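Local coordinates for protein polyphosphate kinase (Porphyromonas gingivalis, PDB 2O8R) that probably catalyses the reversible transfer of the terminal phosphate of ATP to build long-chain polyphosphate, at residues Leu18-Arg23 / Ile568-Cys573; Glu518-Leu523 / Arg599-His604; Asn544-Gln547 / Val551-Gln554. The protein carries 3 engineered substitutions. All blocks are in the same frame, centred on the assembly; numbering follows the deposited sequence.

Contact 1 (Leu18-Arg23 / Ile568-Cys573); sequences LSFNER and IVRGIC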
ATOM      1  N   LEU A  18      -4.618  13.588  28.249  1.00 60.19           N
ATOM      2  CA  LEU A  18      -5.167  14.800  27.654  1.00 54.43           C
ATOM      3  C   LEU A  18      -4.213  15.975  27.786  1.00 49.75           C
ATOM      4  O   LEU A  18      -4.151  16.845  26.922  1.00 64.39           O
ATOM      5  CB  LEU A  18      -6.551  15.109  28.240  1.00 53.64           C
ATOM      6  CG  LEU A  18      -7.654  14.180  27.706  1.00 51.44           C
ATOM      7  CD1 LEU A  18      -8.936  14.262  28.528  1.00 57.09           C
ATOM      8  CD2 LEU A  18      -7.941  14.450  26.228  1.00 68.87           C
ATOM      9  N   SER A  19      -3.434  15.963  28.859  1.00 59.78           N
ATOM     10  CA  SER A  19      -2.389  16.949  29.080  1.00 68.18           C
ATOM     11  C   SER A  19      -1.330  16.878  27.983  1.00 68.21           C
ATOM     12  O   SER A  19      -0.832  17.903  27.510  1.00 60.38           O
ATOM     13  CB  SER A  19      -1.746  16.702  30.448  1.00 62.56           C
ATOM     14  OG  SER A  19      -0.812  17.708  30.761  1.00 57.19           O
ATOM     15  N   PHE A  20      -0.996  15.651  27.591  1.00 66.11           N
ATOM     16  CA  PHE A  20      -0.035  15.400  26.528  1.00 51.58           C
ATOM     17  C   PHE A  20      -0.561  15.944  25.206  1.00 47.74           C
ATOM     18  O   PHE A  20       0.164  16.617  24.472  1.00 44.55           O
ATOM     19  CB  PHE A  20       0.275  13.901  26.457  1.00 42.08           C
ATOM     20  CG  PHE A  20       0.719  13.422  25.114  1.00 53.68           C
ATOM     21  CD1 PHE A  20       1.964  13.782  24.606  1.00 50.00           C
ATOM     22  CD2 PHE A  20      -0.097  12.574  24.365  1.00 47.60           C
ATOM     23  CE1 PHE A  20       2.383  13.330  23.362  1.00 42.03           C
ATOM     24  CE2 PHE A  20       0.306  12.113  23.117  1.00 50.89           C
ATOM     25  CZ  PHE A  20       1.549  12.489  22.613  1.00 60.89           C
ATOM     26  N   ASN A  21      -1.829  15.694  24.911  1.00 46.88           N
ATOM     27  CA  ASN A  21      -2.367  16.178  23.654  1.00 54.07           C
ATOM     28  C   ASN A  21      -2.535  17.692  23.649  1.00 56.10           C
ATOM     29  O   ASN A  21      -2.444  18.315  22.593  1.00 69.22           O
ATOM     30  CB  ASN A  21      -3.638  15.443  23.235  1.00 48.68           C
ATOM     31  CG  ASN A  21      -3.609  15.028  21.771  1.00 58.35           C
ATOM     32  OD1 ASN A  21      -2.543  14.785  21.194  1.00 55.82           O
ATOM     33  ND2 ASN A  21      -4.780  14.945  21.162  1.00 92.22           N
ATOM     34  N   GLU A  22      -2.731  18.281  24.828  1.00 56.35           N
ATOM     35  CA  GLU A  22      -2.658  19.739  24.980  1.00 53.79           C
ATOM     36  C   GLU A  22      -1.289  20.278  24.525  1.00 59.91           C
ATOM     37  O   GLU A  22      -1.213  21.274  23.807  1.00 66.36           O
ATOM     38  CB  GLU A  22      -2.929  20.136  26.428  1.00 53.67           C
ATOM     39  CG  GLU A  22      -2.638  21.595  26.766  1.00 55.06           C
ATOM     40  CD  GLU A  22      -3.884  22.424  27.087  1.00 88.26           C
ATOM     41  OE1 GLU A  22      -3.706  23.569  27.563  1.00103.47           O
ATOM     42  OE2 GLU A  22      -5.028  21.949  26.875  1.00 62.86           O
ATOM     43  N   ARG A  23      -0.211  19.608  24.927  1.00 58.74           N
ATOM     44  CA  ARG A  23       1.130  20.016  24.527  1.00 50.72           C
ATOM     45  C   ARG A  23       1.371  19.863  23.011  1.00 61.23           C
ATOM     46  O   ARG A  23       2.152  20.617  22.416  1.00 49.70           O
ATOM     47  CB  ARG A  23       2.168  19.243  25.330  1.00 46.49           C
ATOM     48  CG  ARG A  23       3.600  19.471  24.893  1.00 58.19           C
ATOM     49  CD  ARG A  23       4.022  20.911  25.103  1.00 35.62           C
ATOM     50  NE  ARG A  23       5.371  21.134  24.599  1.00 51.64           N
ATOM     51  CZ  ARG A  23       5.654  21.701  23.431  1.00 40.08           C
ATOM     52  NH1 ARG A  23       4.675  22.101  22.637  1.00 50.12           N
ATOM     53  NH2 ARG A  23       6.917  21.874  23.062  1.00 49.43           N
ATOM     54  N   ILE A 568      12.080  12.578  32.431  1.00 52.88           N
ATOM     55  CA  ILE A 568      11.756  13.111  31.112  1.00 43.54           C
ATOM     56  C   ILE A 568      10.717  12.174  30.476  1.00 48.28           C
ATOM     57  O   ILE A 568      11.051  11.119  29.918  1.00 51.91           O
ATOM     58  CB  ILE A 568      13.022  13.272  30.249  1.00 52.49           C
ATOM     59  CG1 ILE A 568      14.054  14.147  30.968  1.00 26.82           C
ATOM     60  CG2 ILE A 568      12.688  13.882  28.910  1.00 27.67           C
ATOM     61  CD1 ILE A 568      15.369  14.311  30.215  1.00 38.10           C
ATOM     62  N   VAL A 569       9.448  12.548  30.617  1.00 48.94           N
ATOM     63  CA  VAL A 569       8.315  11.734  30.155  1.00 48.39           C
ATOM     64  C   VAL A 569       7.408  12.509  29.211  1.00 53.61           C
ATOM     65  O   VAL A 569       6.816  13.505  29.619  1.00 58.33           O
ATOM     66  CB  VAL A 569       7.458  11.264  31.326  1.00 44.63           C
ATOM     67  CG1 VAL A 569       6.243  10.490  30.819  1.00 48.35           C
ATOM     68  CG2 VAL A 569       8.279  10.399  32.236  1.00 37.08           C
ATOM     69  N   ARG A 570       7.285  12.068  27.960  1.00 57.54           N
ATOM     70  CA  ARG A 570       6.510  12.860  27.004  1.00 68.46           C
ATOM     71  C   ARG A 570       5.016  12.597  27.072  1.00 61.32           C
ATOM     72  O   ARG A 570       4.215  13.520  26.936  1.00 66.00           O
ATOM     73  CB  ARG A 570       7.047  12.769  25.568  1.00 72.31           C
ATOM     74  CG  ARG A 570       7.069  11.405  24.985  1.00 65.46           C
ATOM     75  CD  ARG A 570       7.015  11.422  23.472  1.00 39.87           C
ATOM     76  NE  ARG A 570       6.383  10.173  23.050  1.00 54.57           N
ATOM     77  CZ  ARG A 570       5.239  10.089  22.383  1.00 48.16           C
ATOM     78  NH1 ARG A 570       4.613  11.187  21.981  1.00 42.44           N
ATOM     79  NH2 ARG A 570       4.738   8.902  22.090  1.00 53.62           N
ATOM     80  N   GLY A 571       4.636  11.350  27.308  1.00 52.31           N
ATOM     81  CA  GLY A 571       3.217  10.993  27.301  1.00 50.38           C
ATOM     82  C   GLY A 571       2.582  11.002  28.671  1.00 43.96           C
ATOM     83  O   GLY A 571       2.623  12.001  29.391  1.00 39.55           O
ATOM     84  N   ILE A 572       1.998   9.868  29.028  1.00 48.03           N
ATOM     85  CA  ILE A 572       1.289   9.738  30.281  1.00 49.81           C
ATOM     86  C   ILE A 572       2.246   9.739  31.458  1.00 51.96           C
ATOM     87  O   ILE A 572       3.188   8.967  31.493  1.00 57.09           O
ATOM     88  CB  ILE A 572       0.435   8.465  30.309  1.00 46.45           C
ATOM     89  CG1 ILE A 572      -0.779   8.611  29.397  1.00 42.34           C
ATOM     90  CG2 ILE A 572      -0.063   8.178  31.700  1.00 45.30           C
ATOM     91  CD1 ILE A 572      -1.575   7.317  29.313  1.00 47.76           C
ATOM     92  N   CYS A 573       1.998  10.633  32.408  1.00 55.13           N
ATOM     93  CA  CYS A 573       2.674  10.601  33.683  1.00 58.57           C
ATOM     94  C   CYS A 573       1.685  10.744  34.839  1.00 57.05           C
ATOM     95  O   CYS A 573       0.945  11.716  34.905  1.00 61.39           O
ATOM     96  CB  CYS A 573       3.711  11.703  33.751  1.00 72.85           C
ATOM     97  SG  CYS A 573       4.793  11.526  35.157  1.00 63.95           S
TER

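Contact 2 (Glu518-Leu523 / Arg599-His604); sequences EAITNL and RIWCFH. With SO4 (sulfate ion), chain F.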
ATOM      1  N   GLU A 518      12.863  -6.889  40.046  1.00 66.83           N
ATOM      2  CA  GLU A 518      13.831  -6.876  41.130  1.00 65.60           C
ATOM      3  C   GLU A 518      14.901  -5.851  40.854  1.00 77.98           C
ATOM      4  O   GLU A 518      15.209  -5.029  41.720  1.00 86.24           O
ATOM      5  CB  GLU A 518      14.492  -8.243  41.299  1.00 73.22           C
ATOM      6  CG  GLU A 518      13.921  -9.090  42.421  1.00 97.54           C
ATOM      7  CD  GLU A 518      14.958 -10.023  43.035  1.00116.83           C
ATOM      8  OE1 GLU A 518      16.104 -10.065  42.531  1.00114.62           O
ATOM      9  OE2 GLU A 518      14.625 -10.710  44.027  1.00122.27           O
ATOM     10  N   ALA A 519      15.440  -5.892  39.636  1.00 61.14           N
ATOM     11  CA  ALA A 519      16.556  -5.034  39.261  1.00 48.41           C
ATOM     12  C   ALA A 519      16.210  -3.563  39.409  1.00 48.81           C
ATOM     13  O   ALA A 519      16.980  -2.812  40.007  1.00 57.54           O
ATOM     14  CB  ALA A 519      17.024  -5.339  37.844  1.00 62.82           C
ATOM     15  N   ILE A 520      15.046  -3.165  38.885  1.00 47.08           N
ATOM     16  CA  ILE A 520      14.552  -1.791  39.036  1.00 51.87           C
ATOM     17  C   ILE A 520      14.421  -1.383  40.515  1.00 65.24           C
ATOM     18  O   ILE A 520      14.895  -0.306  40.906  1.00 59.30           O
ATOM     19  CB  ILE A 520      13.231  -1.570  38.283  1.00 47.63           C
ATOM     20  CG1 ILE A 520      13.474  -1.599  36.776  1.00 58.58           C
ATOM     21  CG2 ILE A 520      12.635  -0.229  38.614  1.00 29.49           C
ATOM     22  CD1 ILE A 520      12.197  -1.648  35.963  1.00 39.07           C
ATOM     23  N   THR A 521      13.818  -2.257  41.329  1.00 60.93           N
ATOM     24  CA  THR A 521      13.725  -2.053  42.783  1.00 65.05           C
ATOM     25  C   THR A 521      15.105  -1.940  43.466  1.00 75.22           C
ATOM     26  O   THR A 521      15.357  -1.013  44.238  1.00 60.83           O
ATOM     27  CB  THR A 521      12.904  -3.165  43.458  1.00 57.62           C
ATOM     28  OG1 THR A 521      11.537  -3.059  43.050  1.00 69.74           O
ATOM     29  CG2 THR A 521      12.960  -3.032  44.972  1.00 69.39           C
ATOM     30  N   ASN A 522      15.998  -2.876  43.169  1.00 69.68           N
ATOM     31  CA  ASN A 522      17.342  -2.839  43.727  1.00 68.25           C
ATOM     32  C   ASN A 522      18.082  -1.551  43.405  1.00 64.63           C
ATOM     33  O   ASN A 522      18.615  -0.905  44.306  1.00 75.14           O
ATOM     34  CB  ASN A 522      18.146  -4.038  43.240  1.00 68.29           C
ATOM     35  CG  ASN A 522      17.485  -5.347  43.578  1.00 77.12           C
ATOM     36  OD1 ASN A 522      16.700  -5.436  44.528  1.00 77.30           O
ATOM     37  ND2 ASN A 522      17.778  -6.374  42.788  1.00 74.73           N
ATOM     38  N   LEU A 523      18.102  -1.194  42.121  1.00 64.68           N
ATOM     39  CA  LEU A 523      18.725   0.040  41.639  1.00 61.16           C
ATOM     40  C   LEU A 523      18.204   1.305  42.346  1.00 69.77           C
ATOM     41  O   LEU A 523      18.999   2.162  42.747  1.00 73.59           O
ATOM     42  CB  LEU A 523      18.535   0.174  40.124  1.00 49.40           C
ATOM     43  CG  LEU A 523      19.286  -0.778  39.190  1.00 57.10           C
ATOM     44  CD1 LEU A 523      18.554  -0.937  37.856  1.00 63.73           C
ATOM     45  CD2 LEU A 523      20.715  -0.312  38.950  1.00 40.31           C
ATOM     46  N   ARG A 599      13.801   5.132  25.723  1.00 56.48           N
ATOM     47  CA  ARG A 599      13.593   4.797  27.127  1.00 42.97           C
ATOM     48  C   ARG A 599      14.951   4.498  27.738  1.00 45.27           C
ATOM     49  O   ARG A 599      15.608   3.516  27.371  1.00 62.71           O
ATOM     50  CB  ARG A 599      12.651   3.608  27.262  1.00 48.86           C
ATOM     51  CG  ARG A 599      11.338   3.795  26.532  1.00 54.25           C
ATOM     52  CD  ARG A 599      10.831   2.484  26.013  1.00 56.47           C
ATOM     53  NE  ARG A 599       9.448   2.602  25.588  1.00 64.26           N
ATOM     54  CZ  ARG A 599       8.994   2.270  24.384  1.00 67.44           C
ATOM     55  NH1 ARG A 599       9.814   1.770  23.475  1.00 52.01           N
ATOM     56  NH2 ARG A 599       7.706   2.427  24.100  1.00 60.06           N
ATOM     57  N   ILE A 600      15.386   5.363  28.650  1.00 47.33           N
ATOM     58  CA  ILE A 600      16.749   5.309  29.184  1.00 52.20           C
ATOM     59  C   ILE A 600      16.760   5.541  30.692  1.00 53.72           C
ATOM     60  O   ILE A 600      16.048   6.414  31.188  1.00 52.92           O
ATOM     61  CB  ILE A 600      17.650   6.360  28.498  1.00 47.45           C
ATOM     62  CG1 ILE A 600      17.905   5.976  27.037  1.00 49.78           C
ATOM     63  CG2 ILE A 600      18.966   6.525  29.263  1.00 54.39           C
ATOM     64  CD1 ILE A 600      18.736   6.987  26.238  1.00 56.68           C
ATOM     65  N   TRP A 601      17.552   4.759  31.421  1.00 58.16           N
ATOM     66  CA  TRP A 601      17.639   4.920  32.877  1.00 61.85           C
ATOM     67  C   TRP A 601      19.082   5.146  33.320  1.00 52.00           C
ATOM     68  O   TRP A 601      19.978   4.396  32.938  1.00 60.13           O
ATOM     69  CB  TRP A 601      17.074   3.708  33.639  1.00 54.65           C
ATOM     70  CG  TRP A 601      15.846   3.038  33.067  1.00 61.59           C
ATOM     71  CD1 TRP A 601      14.799   3.631  32.399  1.00 39.45           C
ATOM     72  CD2 TRP A 601      15.516   1.645  33.165  1.00 51.36           C
ATOM     73  NE1 TRP A 601      13.856   2.686  32.061  1.00 56.42           N
ATOM     74  CE2 TRP A 601      14.272   1.461  32.513  1.00 46.77           C
ATOM     75  CE3 TRP A 601      16.153   0.534  33.730  1.00 51.68           C
ATOM     76  CZ2 TRP A 601      13.666   0.216  32.402  1.00 39.44           C
ATOM     77  CZ3 TRP A 601      15.538  -0.713  33.629  1.00 43.43           C
ATOM     78  CH2 TRP A 601      14.310  -0.857  32.974  1.00 54.91           C
ATOM     79  N   CYS A 602      19.290   6.181  34.129  1.00 46.49           N
ATOM     80  CA  CYS A 602      20.590   6.484  34.715  1.00 56.78           C
ATOM     81  C   CYS A 602      20.506   6.536  36.218  1.00 46.48           C
ATOM     82  O   CYS A 602      19.786   7.360  36.784  1.00 61.51           O
ATOM     83  CB  CYS A 602      21.096   7.829  34.225  1.00 59.26           C
ATOM     84  SG  CYS A 602      21.140   7.904  32.467  1.00 85.82           S
ATOM     85  N   PHE A 603      21.251   5.659  36.866  1.00 47.37           N
ATOM     86  CA  PHE A 603      21.363   5.693  38.319  1.00 60.48           C
ATOM     87  C   PHE A 603      22.764   6.146  38.722  1.00 47.23           C
ATOM     88  O   PHE A 603      23.760   5.538  38.313  1.00 62.22           O
ATOM     89  CB  PHE A 603      21.049   4.323  38.905  1.00 50.34           C
ATOM     90  CG  PHE A 603      19.666   3.812  38.562  1.00 70.38           C
ATOM     91  CD1 PHE A 603      18.619   3.956  39.462  1.00 57.43           C
ATOM     92  CD2 PHE A 603      19.419   3.165  37.350  1.00 52.37           C
ATOM     93  CE1 PHE A 603      17.351   3.475  39.161  1.00 68.98           C
ATOM     94  CE2 PHE A 603      18.158   2.683  37.049  1.00 62.52           C
ATOM     95  CZ  PHE A 603      17.121   2.841  37.955  1.00 49.32           C
ATOM     96  N   HIS A 604      22.836   7.216  39.513  1.00 53.71           N
ATOM     97  CA  HIS A 604      24.117   7.819  39.904  1.00 54.31           C
ATOM     98  C   HIS A 604      25.074   6.873  40.627  1.00 64.33           C
ATOM     99  O   HIS A 604      26.273   6.850  40.314  1.00 66.65           O
ATOM    100  CB  HIS A 604      23.896   9.058  40.758  1.00 44.28           C
ATOM    101  CG  HIS A 604      25.153   9.815  41.045  1.00 71.99           C
ATOM    102  ND1 HIS A 604      26.105  10.066  40.078  1.00 78.38           N
ATOM    103  CD2 HIS A 604      25.610  10.387  42.184  1.00 66.08           C
ATOM    104  CE1 HIS A 604      27.097  10.755  40.611  1.00 71.12           C
ATOM    105  NE2 HIS A 604      26.822  10.963  41.887  1.00 75.22           N
TER
HETATM  106  S   SO4 F 707       6.354   1.131  20.986  1.00 81.62           S
HETATM  107  O1  SO4 F 707       6.478   2.338  20.172  1.00 92.46           O
HETATM  108  O2  SO4 F 707       5.159   1.247  21.834  1.00 68.92           O
HETATM  109  O3  SO4 F 707       6.228  -0.033  20.111  1.00102.70           O
HETATM  110  O4  SO4 F 707       7.574   0.940  21.765  1.00 68.69           O

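Contact 3 (Asn544-Gln547 / Val551-Gln554); sequences NGLQ and VITQ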
ATOM      1  N   ASN A 544       8.435   7.110  27.585  1.00 36.08           N
ATOM      2  CA  ASN A 544       7.247   7.596  26.921  1.00 52.64           C
ATOM      3  C   ASN A 544       6.131   7.694  27.936  1.00 48.43           C
ATOM      4  O   ASN A 544       5.304   8.599  27.870  1.00 53.67           O
ATOM      5  CB  ASN A 544       6.842   6.685  25.754  1.00 44.64           C
ATOM      6  CG  ASN A 544       7.834   6.723  24.599  1.00 60.31           C
ATOM      7  OD1 ASN A 544       8.615   5.793  24.410  1.00 61.23           O
ATOM      8  ND2 ASN A 544       7.800   7.794  23.820  1.00 54.81           N
ATOM      9  N   GLY A 545       6.126   6.778  28.897  1.00 48.27           N
ATOM     10  CA  GLY A 545       5.059   6.742  29.887  1.00 47.57           C
ATOM     11  C   GLY A 545       5.454   6.235  31.254  1.00 46.46           C
ATOM     12  O   GLY A 545       6.236   5.294  31.375  1.00 31.18           O
ATOM     13  N   LEU A 546       4.897   6.880  32.280  1.00 51.11           N
ATOM     14  CA  LEU A 546       5.001   6.447  33.665  1.00 40.09           C
ATOM     15  C   LEU A 546       3.610   6.416  34.308  1.00 62.25           C
ATOM     16  O   LEU A 546       2.934   7.441  34.445  1.00 65.31           O
ATOM     17  CB  LEU A 546       5.935   7.364  34.450  1.00 47.40           C
ATOM     18  CG  LEU A 546       6.077   7.013  35.928  1.00 51.24           C
ATOM     19  CD1 LEU A 546       6.556   5.593  36.080  1.00 52.73           C
ATOM     20  CD2 LEU A 546       7.016   7.986  36.621  1.00 44.96           C
ATOM     21  N   GLN A 547       3.187   5.229  34.708  1.00 54.54           N
ATOM     22  CA  GLN A 547       1.818   5.045  35.129  1.00 58.19           C
ATOM     23  C   GLN A 547       1.712   3.978  36.225  1.00 65.32           C
ATOM     24  O   GLN A 547       0.731   3.951  36.970  1.00 73.35           O
ATOM     25  CB  GLN A 547       0.978   4.687  33.892  1.00 67.46           C
ATOM     26  CG  GLN A 547      -0.518   4.564  34.090  1.00 79.98           C
ATOM     27  CD  GLN A 547      -0.952   3.153  34.414  1.00 85.38           C
ATOM     28  OE1 GLN A 547      -0.150   2.217  34.380  1.00 78.10           O
ATOM     29  NE2 GLN A 547      -2.230   2.991  34.734  1.00 99.86           N
ATOM     30  N   VAL A 551       5.953   1.372  41.029  1.00 72.47           N
ATOM     31  CA  VAL A 551       7.215   2.053  40.771  1.00 64.74           C
ATOM     32  C   VAL A 551       7.095   3.532  41.126  1.00 59.99           C
ATOM     33  O   VAL A 551       8.041   4.125  41.637  1.00 59.51           O
ATOM     34  CB  VAL A 551       7.689   1.901  39.312  1.00 55.91           C
ATOM     35  CG1 VAL A 551       9.144   2.220  39.226  1.00 65.32           C
ATOM     36  CG2 VAL A 551       7.494   0.505  38.848  1.00 68.33           C
ATOM     37  N   ILE A 552       5.932   4.120  40.870  1.00 45.40           N
ATOM     38  CA  ILE A 552       5.722   5.513  41.211  1.00 53.20           C
ATOM     39  C   ILE A 552       5.857   5.691  42.724  1.00 65.38           C
ATOM     40  O   ILE A 552       6.508   6.628  43.194  1.00 63.71           O
ATOM     41  CB  ILE A 552       4.384   6.047  40.670  1.00 51.05           C
ATOM     42  CG1 ILE A 552       4.413   6.054  39.136  1.00 54.98           C
ATOM     43  CG2 ILE A 552       4.144   7.457  41.156  1.00 45.17           C
ATOM     44  CD1 ILE A 552       3.175   6.626  38.476  1.00 51.03           C
ATOM     45  N   THR A 553       5.305   4.749  43.482  1.00 63.11           N
ATOM     46  CA  THR A 553       5.372   4.820  44.941  1.00 63.65           C
ATOM     47  C   THR A 553       6.818   4.735  45.440  1.00 55.53           C
ATOM     48  O   THR A 553       7.214   5.466  46.347  1.00 67.71           O
ATOM     49  CB  THR A 553       4.489   3.739  45.614  1.00 64.49           C
ATOM     50  OG1 THR A 553       3.167   3.769  45.056  1.00 61.87           O
ATOM     51  CG2 THR A 553       4.383   3.996  47.085  1.00 41.11           C
ATOM     52  N   GLN A 554       7.604   3.859  44.825  1.00 60.18           N
ATOM     53  CA  GLN A 554       9.034   3.766  45.110  1.00 67.83           C
ATOM     54  C   GLN A 554       9.742   5.096  44.833  1.00 72.59           C
ATOM     55  O   GLN A 554      10.617   5.518  45.592  1.00 72.57           O
ATOM     56  CB  GLN A 554       9.664   2.639  44.287  1.00 48.87           C
ATOM     57  CG  GLN A 554       8.855   1.352  44.348  1.00 78.34           C
ATOM     58  CD  GLN A 554       9.517   0.171  43.665  1.00 79.86           C
ATOM     59  OE1 GLN A 554      10.698   0.211  43.325  1.00 90.84           O
ATOM     60  NE2 GLN A 554       8.754  -0.899  43.474  1.00 94.26           N
TER

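Contact 1 (Leu18-Arg23 / Ile568-Cys573)
The ring of Phe20 and the guanidinium of Arg570 are brought together by different first torsions. In Phe20, chi1 of 154° swings CG away from its own backbone N to the side of the carbonyl carbon; in Arg570, chi1 of 60° tucks CG between backbone N and carbonyl carbon, and the chain then runs extended to NE. The two side chains lie alongside each other and point the same way. Arg570 NH1 meets the far end of the ring, at 3.4 Å from Phe20 CE1 and equally 3.4 Å from Phe20 CZ, with the guanidinium plane turned 81° from that of the ring.

Nearer the helix, backbone takes over from side chain. The carbonyl oxygen of Arg570 approaches the ring obliquely, 3.3 Å from Phe20 CD1, and Gly571 CA lies 4.1 Å from that same CD1. Gly571 is also where the two backbones run closest, its CA standing 5.5 Å from Phe20 CA. The carbonyls of Arg570 and Gly571 both accept hydrogen bonds from Arg589, so both oxygens are satisfied by its guanidinium.

Helix 13-29 of the N-terminal domain is thus docked on the loop that leaves strand 564-569 in the second C-terminal domain. On the helix side Asn21 bonds to Asn48, a predicted ATP-binding residue whose side chain is about 4 Å from that of Phe20. Arg570 is itself predicted to bind ATP, as is His597 nearby. With no hydrogen bond crossing between the segments, the contact rests on van der Waals packing of a phenyl ring against a guanidinium and a carbonyl. This packing puts no partner for the charge across the contact, which is consistent with the predicted ATP-binding role of Arg570, at a site to which both domains would contribute.

Contact 2 (Glu518-Leu523 / Arg599-His604)
Leu523 lies across Phe603 at about a right angle, with its CB set over the middle of the phenyl ring. This is a CH-pi contact: Leu523 CB is 3.7 Å from the ring centroid and only 12° off the ring normal. One branch of the leucine follows the same ring outward, Leu523 CD1 reaching 3.7 Å from Phe603 CE2.

One helical turn earlier, Ile520 crosses Trp601, again nearly perpendicular. With chi1 of -70°, CG1 stands anti to the carbonyl carbon, and the branch runs over to the six-membered end of the indole. There Ile520 CD1 lies 3.7 Å from Trp601 CH2 and Ile520 CG1 3.9 Å from Trp601 CZ3, an oblique approach to the ring. Trp618 also meets the Trp601 ring.

At the start of the strand segment, Arg599 turns its guanidinium edge to a sulfate ion, probably from the crystallisation liquor, whose sulfur lies in the guanidinium plane. NH1 and NH2 of Arg599 both donate to sulfate O4, at 2.9 and 2.8 Å in clearly bent bonds, one oxygen taking both. His597 NE2 binds the same anion, and Asp617 pairs with Arg599 NE.

Trp601 and Phe603, two residues apart, point from the same face of strand 600-603, and Ile520 and Leu523 of helix 516-532 pack on them: helix-on-sheet packing of an alpha/beta domain of the PLD clan, beside a site that holds an anion, consistent with a phosphate-binding pocket.

Contact 3 (Asn544-Gln547 / Val551-Gln554)
Ile552 reaches from the first turn of helix 549-560 back to Leu546 and Gln547 in the loop just before it. Its CB is directed at the loop, and chi1 of -66° sets CG1 anti to the carbonyl carbon. CG1 is the first atom to touch: it sits 3.7 Å from Leu546 CG and 3.8 Å from Leu546 CD1, against the end of the leucine, off CG on the side away from its CB. The second leucine branch is slightly farther, Leu546 CD2 being 4.1 Å from Ile552 CG1. The extended chi2 carries Ile552 CD1 on to the backbone, 3.8 Å from Gln547 C, while it stays 3.9 Å from Leu546 CG.

Strand 538-543, this loop, helix 549-560 and strand 564-569 form a beta-alpha-beta crossover, the two strands being parallel neighbours in the mixed sheet of the domain. The isoleucine therefore packs the helix onto the chain leaving the first strand. The Leu546 backbone is hydrogen-bonded to Cys574, while Gln547, whose CB points away from the helix, accepts a hydrogen bond at OE1 from Lys620 N.

All three contacts involve the second C-terminal domain, and contacts 1 and 2 reach the same mixed sheet. Contacts 1 and 3, with centres 14 Å apart, are joined through backbone: Leu546 N lies 2.8 Å from Ile572 O, and Gly571 N 2.9 Å from Asn544 O, both probable hydrogen bonds. Contacts 2 and 3, centres 12 Å apart, touch through a weak hydrogen bond of Thr521 with Gln554. Contacts 1 and 2 do not touch; their nearest atoms are about 7 Å apart. Both lie near the predicted active site: side chain to side chain, Arg570 is about 5 Å from His597, which shares the sulfate with Arg599, and Trp601 about 11 Å from His439, the predicted phosphohistidine.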